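Local coordinates for protein diguanylate cyclase (Xanthomonas campestris pv. campestris, PDB 5H5O) that binds cyclic GMP through its cyclic nucleotide-binding domain, the part in this crystal, and probably makes cyclic di-GMP from two GTP through a GGDEF domain, at residues 7-12 / 106-111. Sequence-based numbering, arbitrary orientation.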
# COMPACT_ATOMS: atom_id res chain seq x y z
N THR A 7 4.62 -14.98 -4.77
CA THR A 7 5.84 -15.78 -4.97
C THR A 7 5.59 -17.22 -4.44
O THR A 7 4.57 -17.49 -3.78
CB THR A 7 7.04 -15.17 -4.22
OG1 THR A 7 6.81 -15.25 -2.82
CG2 THR A 7 7.23 -13.69 -4.61
N ALA A 8 6.50 -18.14 -4.74
CA ALA A 8 6.35 -19.52 -4.25
C ALA A 8 6.37 -19.53 -2.71
O ALA A 8 5.54 -20.17 -2.06
CB ALA A 8 7.46 -20.39 -4.81
N GLU A 9 7.31 -18.79 -2.14
CA GLU A 9 7.40 -18.64 -0.70
C GLU A 9 6.10 -18.13 -0.07
O GLU A 9 5.59 -18.69 0.90
CB GLU A 9 8.52 -17.65 -0.39
CG GLU A 9 8.68 -17.33 1.06
CD GLU A 9 9.81 -16.33 1.29
OE1 GLU A 9 9.91 -15.34 0.52
OE2 GLU A 9 10.60 -16.57 2.22
N GLU A 10 5.56 -17.05 -0.63
CA GLU A 10 4.27 -16.54 -0.17
C GLU A 10 3.15 -17.59 -0.24
O GLU A 10 2.39 -17.77 0.72
CB GLU A 10 3.88 -15.29 -0.97
CG GLU A 10 4.75 -14.07 -0.68
CD GLU A 10 4.52 -12.94 -1.68
OE1 GLU A 10 3.75 -13.12 -2.65
OE2 GLU A 10 5.10 -11.86 -1.48
N LEU A 11 3.08 -18.29 -1.37
CA LEU A 11 2.02 -19.27 -1.57
C LEU A 11 2.09 -20.29 -0.46
O LEU A 11 1.08 -20.55 0.18
CB LEU A 11 2.16 -19.97 -2.93
CG LEU A 11 1.03 -19.90 -3.96
CD1 LEU A 11 0.13 -18.68 -3.75
CD2 LEU A 11 1.60 -19.95 -5.40
N ALA A 12 3.28 -20.84 -0.22
CA ALA A 12 3.46 -21.86 0.81
C ALA A 12 3.16 -21.33 2.21
O ALA A 12 2.42 -21.96 2.98
CB ALA A 12 4.87 -22.46 0.77
N PRO A 106 8.53 -10.98 9.18
CA PRO A 106 8.25 -9.60 8.80
C PRO A 106 8.82 -9.26 7.44
O PRO A 106 8.21 -8.47 6.72
CB PRO A 106 8.93 -8.77 9.89
CG PRO A 106 9.95 -9.70 10.50
CD PRO A 106 9.37 -11.07 10.39
N SER A 107 9.97 -9.84 7.10
CA SER A 107 10.62 -9.52 5.84
C SER A 107 9.77 -9.98 4.65
O SER A 107 9.61 -9.25 3.66
CB SER A 107 12.03 -10.12 5.79
OG SER A 107 12.70 -9.75 4.59
N MSE A 108 9.23 -11.19 4.74
CA MSE A 108 8.40 -11.70 3.66
C MSE A 108 7.18 -10.82 3.48
O MSE A 108 6.83 -10.48 2.35
CB MSE A 108 7.95 -13.14 3.89
CG MSE A 108 7.10 -13.65 2.73
SE MSE A 108 6.46 -15.43 3.05
CE MSE A 108 5.08 -15.03 4.36
N VAL A 109 6.56 -10.46 4.60
CA VAL A 109 5.37 -9.60 4.60
C VAL A 109 5.65 -8.20 4.03
O VAL A 109 4.84 -7.66 3.27
CB VAL A 109 4.77 -9.48 6.03
CG1 VAL A 109 3.64 -8.47 6.08
CG2 VAL A 109 4.28 -10.83 6.50
N ALA A 110 6.79 -7.63 4.37
CA ALA A 110 7.12 -6.29 3.88
C ALA A 110 7.22 -6.31 2.36
O ALA A 110 6.75 -5.41 1.68
CB ALA A 110 8.43 -5.78 4.50
N HIS A 111 7.86 -7.36 1.84
CA HIS A 111 7.99 -7.51 0.40
C HIS A 111 6.61 -7.65 -0.24
O HIS A 111 6.30 -7.03 -1.28
CB HIS A 111 8.90 -8.70 0.09
CG HIS A 111 9.31 -8.77 -1.35
ND1 HIS A 111 8.75 -9.66 -2.24
CD2 HIS A 111 10.24 -8.07 -2.05
CE1 HIS A 111 9.30 -9.50 -3.43
NE2 HIS A 111 10.21 -8.55 -3.34
O HOH W 1 7.22 -11.63 -0.06
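Met108, present as selenomethionine, reaches from helix 106-121 to the first turn of helix 8-17 and lies against the side chains of Glu9 and Glu10. With CG anti to the backbone N (chi1 -179°) and SE in turn trans to CA, the chain runs straight across before bending at its terminal methyl. Its SE rests 3.5 Å from CG of Glu9, the extended Glu9 chain running alongside it the other way, and 4.0 Å from CA of Glu10. The aliphatic part of Glu10 crosses this chain at a slant, its CG 4.2 Å from CG of Met108. Both carboxylate oxygens of Glu10 are engaged. Thr7 N donates to its OE1 at 3.0 Å, from well above the carboxylate plane, while Glu10 N returns a nearly straight bond (168°) to Thr7 OG1, completing a capping box. Its OE2 pairs with Arg115 in a salt bridge and also accepts from a water, 2.6 Å away, that donates to Met108 O and weakly meets His111 ND1. No direct hydrogen bond joins the segments. Segments 8-12 and 106-111 cross at -113°, axes 11.0 Å apart. Around them, Phe13 and Phe14 of helix 8-17 and Leu101 of helix 95-104 pack on Met108, while Pro106, Ser107 and Ala110 meet the second subunit. The contact thus joins two helices flanking the cyclic nucleotide-binding beta-roll.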